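PDB 5DZQ: toxin-like protein from Paenibacillus larvae subsp. larvae BRL-230010, which probably transfers ADP-ribose from NAD+ to a target protein, as a C3-like mono-ADP-ribosyltransferase toxin. Local coordinates for residues L183-Y195 / K200-Q212. Sequence-based numbering, arbitrary orientation.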
# COMPACT_ATOMS: atom_id res chain seq x y z
N LEU B 183 -7.55 -2.05 13.95
CA LEU B 183 -8.90 -2.33 14.41
C LEU B 183 -9.42 -3.60 13.74
O LEU B 183 -8.95 -3.97 12.67
CB LEU B 183 -9.83 -1.14 14.14
CG LEU B 183 -9.90 -0.10 15.27
CD1 LEU B 183 -8.63 0.72 15.33
CD2 LEU B 183 -11.11 0.81 15.12
N PRO B 184 -10.38 -4.29 14.40
CA PRO B 184 -10.98 -5.50 13.82
C PRO B 184 -11.55 -5.29 12.41
O PRO B 184 -11.95 -4.18 12.04
CB PRO B 184 -12.11 -5.84 14.80
CG PRO B 184 -11.67 -5.26 16.10
CD PRO B 184 -10.89 -4.01 15.76
N ARG B 185 -11.62 -6.36 11.65
CA ARG B 185 -12.37 -6.34 10.41
C ARG B 185 -13.85 -6.12 10.75
O ARG B 185 -14.27 -6.31 11.89
CB ARG B 185 -12.16 -7.64 9.62
CG ARG B 185 -12.79 -8.86 10.27
CD ARG B 185 -12.42 -10.11 9.51
NE ARG B 185 -13.04 -11.29 10.11
CZ ARG B 185 -14.19 -11.82 9.70
NH1 ARG B 185 -14.86 -11.29 8.70
NH2 ARG B 185 -14.66 -12.90 10.30
N ASN B 186 -14.62 -5.70 9.75
CA ASN B 186 -16.04 -5.32 9.93
C ASN B 186 -16.28 -4.22 10.96
O ASN B 186 -17.34 -4.15 11.58
CB ASN B 186 -16.87 -6.56 10.30
CG ASN B 186 -17.02 -7.52 9.15
OD1 ASN B 186 -16.91 -7.13 7.98
ND2 ASN B 186 -17.28 -8.78 9.46
N THR B 187 -15.30 -3.34 11.14
CA THR B 187 -15.50 -2.20 12.04
C THR B 187 -16.59 -1.30 11.48
O THR B 187 -16.64 -1.04 10.28
CB THR B 187 -14.20 -1.39 12.23
OG1 THR B 187 -13.34 -2.11 13.12
CG2 THR B 187 -14.49 -0.03 12.83
N LYS B 188 -17.49 -0.87 12.36
CA LYS B 188 -18.58 0.01 11.96
C LYS B 188 -18.26 1.40 12.47
O LYS B 188 -17.83 1.55 13.61
CB LYS B 188 -19.93 -0.47 12.51
CG LYS B 188 -20.44 -1.76 11.85
CD LYS B 188 -21.91 -2.00 12.10
CE LYS B 188 -22.43 -3.18 11.25
NZ LYS B 188 -23.92 -3.25 11.24
N TYR B 189 -18.44 2.40 11.62
CA TYR B 189 -18.15 3.76 12.02
C TYR B 189 -19.20 4.70 11.45
O TYR B 189 -19.68 4.53 10.33
CB TYR B 189 -16.74 4.17 11.58
CG TYR B 189 -16.50 4.09 10.09
CD1 TYR B 189 -16.08 2.90 9.50
CD2 TYR B 189 -16.66 5.21 9.28
CE1 TYR B 189 -15.85 2.82 8.14
CE2 TYR B 189 -16.43 5.14 7.92
CZ TYR B 189 -16.03 3.94 7.35
OH TYR B 189 -15.81 3.87 6.00
N LYS B 190 -19.58 5.69 12.26
CA LYS B 190 -20.56 6.67 11.83
C LYS B 190 -19.85 7.90 11.29
O LYS B 190 -19.00 8.49 11.96
CB LYS B 190 -21.49 7.06 12.98
CG LYS B 190 -22.48 8.16 12.63
CD LYS B 190 -23.19 8.64 13.87
CE LYS B 190 -24.19 9.72 13.55
NZ LYS B 190 -25.28 9.19 12.70
N ILE B 191 -20.20 8.30 10.08
CA ILE B 191 -19.60 9.48 9.50
C ILE B 191 -20.29 10.70 10.10
O ILE B 191 -21.47 10.95 9.84
CB ILE B 191 -19.71 9.47 7.97
CG1 ILE B 191 -18.82 8.34 7.43
CG2 ILE B 191 -19.30 10.81 7.38
CD1 ILE B 191 -18.85 8.18 5.93
N ASP B 192 -19.56 11.41 10.95
CA ASP B 192 -20.12 12.53 11.71
C ASP B 192 -20.17 13.79 10.86
O ASP B 192 -21.14 14.55 10.91
CB ASP B 192 -19.30 12.80 12.98
CG ASP B 192 -19.36 11.65 13.99
OD1 ASP B 192 -20.47 11.19 14.33
OD2 ASP B 192 -18.28 11.23 14.46
N LYS B 193 -19.13 14.01 10.07
CA LYS B 193 -19.02 15.23 9.29
C LYS B 193 -18.17 14.98 8.06
O LYS B 193 -17.27 14.13 8.08
CB LYS B 193 -18.42 16.36 10.14
CG LYS B 193 -18.72 17.76 9.65
CD LYS B 193 -18.18 18.78 10.63
CE LYS B 193 -18.66 20.19 10.32
NZ LYS B 193 -18.18 21.18 11.34
N MET B 194 -18.44 15.71 7.00
CA MET B 194 -17.69 15.53 5.76
C MET B 194 -17.53 16.88 5.07
O MET B 194 -18.52 17.59 4.86
CB MET B 194 -18.42 14.53 4.86
CG MET B 194 -17.58 13.89 3.80
SD MET B 194 -18.44 12.45 3.11
CE MET B 194 -17.40 12.13 1.69
N TYR B 195 -16.30 17.26 4.73
CA TYR B 195 -16.09 18.56 4.09
C TYR B 195 -14.80 18.63 3.31
O TYR B 195 -13.94 17.75 3.40
CB TYR B 195 -16.12 19.70 5.12
CG TYR B 195 -15.16 19.53 6.29
CD1 TYR B 195 -15.54 18.80 7.42
CD2 TYR B 195 -13.90 20.12 6.29
CE1 TYR B 195 -14.69 18.65 8.49
CE2 TYR B 195 -13.04 19.97 7.37
CZ TYR B 195 -13.44 19.24 8.47
OH TYR B 195 -12.60 19.07 9.54
N LYS B 200 -3.19 25.36 0.04
CA LYS B 200 -2.53 26.27 -0.89
C LYS B 200 -2.44 25.70 -2.30
O LYS B 200 -2.58 26.43 -3.27
CB LYS B 200 -1.12 26.63 -0.41
CG LYS B 200 -1.04 27.94 0.37
CD LYS B 200 0.41 28.23 0.73
CE LYS B 200 0.63 28.25 2.22
NZ LYS B 200 2.05 28.00 2.53
N GLY B 201 -2.20 24.39 -2.43
CA GLY B 201 -2.02 23.81 -3.75
C GLY B 201 -2.77 22.52 -3.95
O GLY B 201 -2.40 21.71 -4.80
N SER B 202 -3.82 22.31 -3.17
CA SER B 202 -4.59 21.07 -3.24
C SER B 202 -5.88 21.24 -2.48
O SER B 202 -6.06 22.21 -1.74
CB SER B 202 -3.79 19.89 -2.68
OG SER B 202 -3.45 20.10 -1.32
N GLU B 203 -6.79 20.30 -2.68
CA GLU B 203 -8.00 20.22 -1.88
C GLU B 203 -8.13 18.80 -1.36
O GLU B 203 -7.91 17.83 -2.10
CB GLU B 203 -9.24 20.62 -2.69
CG GLU B 203 -9.21 22.08 -3.14
CD GLU B 203 -10.53 22.56 -3.70
OE1 GLU B 203 -11.36 21.72 -4.09
OE2 GLU B 203 -10.74 23.79 -3.74
N THR B 204 -8.49 18.67 -0.09
CA THR B 204 -8.57 17.38 0.58
C THR B 204 -10.01 17.08 1.00
O THR B 204 -10.69 17.94 1.56
CB THR B 204 -7.64 17.35 1.84
OG1 THR B 204 -6.29 17.64 1.47
CG2 THR B 204 -7.70 15.98 2.53
N ILE B 205 -10.48 15.88 0.71
CA ILE B 205 -11.79 15.48 1.18
C ILE B 205 -11.60 14.95 2.59
O ILE B 205 -10.86 13.99 2.80
CB ILE B 205 -12.43 14.42 0.27
CG1 ILE B 205 -12.81 15.07 -1.07
CG2 ILE B 205 -13.65 13.81 0.93
CD1 ILE B 205 -13.12 14.08 -2.18
N LYS B 206 -12.24 15.61 3.55
CA LYS B 206 -12.08 15.29 4.96
C LYS B 206 -13.29 14.53 5.47
O LYS B 206 -14.42 14.95 5.28
CB LYS B 206 -11.86 16.58 5.78
CG LYS B 206 -11.73 16.39 7.30
CD LYS B 206 -10.60 15.43 7.66
CE LYS B 206 -9.76 15.94 8.82
NZ LYS B 206 -10.49 16.03 10.11
N ILE B 207 -13.04 13.38 6.09
CA ILE B 207 -14.09 12.59 6.71
C ILE B 207 -13.83 12.48 8.20
O ILE B 207 -12.77 12.04 8.61
CB ILE B 207 -14.20 11.17 6.09
CG1 ILE B 207 -14.49 11.27 4.59
CG2 ILE B 207 -15.28 10.35 6.82
CD1 ILE B 207 -14.32 9.97 3.83
N GLU B 208 -14.80 12.87 9.02
CA GLU B 208 -14.68 12.72 10.46
C GLU B 208 -15.69 11.67 10.94
O GLU B 208 -16.89 11.80 10.68
CB GLU B 208 -14.88 14.07 11.16
CG GLU B 208 -13.89 15.11 10.64
CD GLU B 208 -13.94 16.42 11.41
OE1 GLU B 208 -14.96 16.68 12.07
OE2 GLU B 208 -12.96 17.19 11.33
N ALA B 209 -15.21 10.64 11.62
CA ALA B 209 -16.05 9.50 11.96
C ALA B 209 -15.82 8.99 13.37
O ALA B 209 -14.77 9.23 13.97
CB ALA B 209 -15.84 8.37 10.96
N THR B 210 -16.81 8.29 13.90
CA THR B 210 -16.71 7.68 15.23
C THR B 210 -16.95 6.18 15.15
O THR B 210 -17.96 5.73 14.63
CB THR B 210 -17.73 8.30 16.20
OG1 THR B 210 -17.48 9.71 16.31
CG2 THR B 210 -17.60 7.67 17.58
N VAL B 211 -15.99 5.40 15.66
CA VAL B 211 -16.10 3.95 15.67
C VAL B 211 -17.22 3.53 16.62
O VAL B 211 -17.35 4.07 17.72
CB VAL B 211 -14.77 3.28 16.08
CG1 VAL B 211 -14.96 1.79 16.33
CG2 VAL B 211 -13.69 3.51 15.01
N GLN B 212 -18.05 2.59 16.18
CA GLN B 212 -19.08 2.01 17.04
C GLN B 212 -18.54 0.74 17.70
O GLN B 212 -18.64 0.58 18.92
CB GLN B 212 -20.34 1.70 16.24
CG GLN B 212 -20.73 2.75 15.22
CD GLN B 212 -21.25 4.03 15.85
OE1 GLN B 212 -22.40 4.09 16.28
NE2 GLN B 212 -20.41 5.05 15.90
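Y189 to Y195 pair with K206 to V211 as antiparallel strands, K190, K193 and Y195 forming hydrogen-bonded pairs with T210, E208 and K206. E208 faces two residues at once, its O accepting from both D192 N (2.7 Å) and K193 N (3.2 Å): a classic beta bulge that shifts the register by one residue. The side chain of D192, the extra residue, crosses that of T210, whose OG1 donates to the syn lone pair of D192 OD2 at 2.5 Å. Near the C-terminal end of strand 203-211, T210 O takes K190 N and Q212 NE2 from opposite faces of its carbonyl plane. Beyond the bulge, K206 CG lies over one face of the Y195 ring (CH-pi, 4.0 Å to the centroid). Y195 OH donates to E208 OE2 (2.6 Å) from above the carboxylate plane, while K206 NZ salt-bridges the same oxygen on its anti lone pair. On the sheet face of Y189, I191, M194, I207 and A209, A209 CB meets Y189 CD2 at 3.7 Å, and I207 touches I191 and M194, which both pack on helix 118-128. The arrangement is a bulged beta hairpin whose strand 203-211 is the middle strand of the mixed five-stranded sheet of the ADP-ribosyltransferase fold.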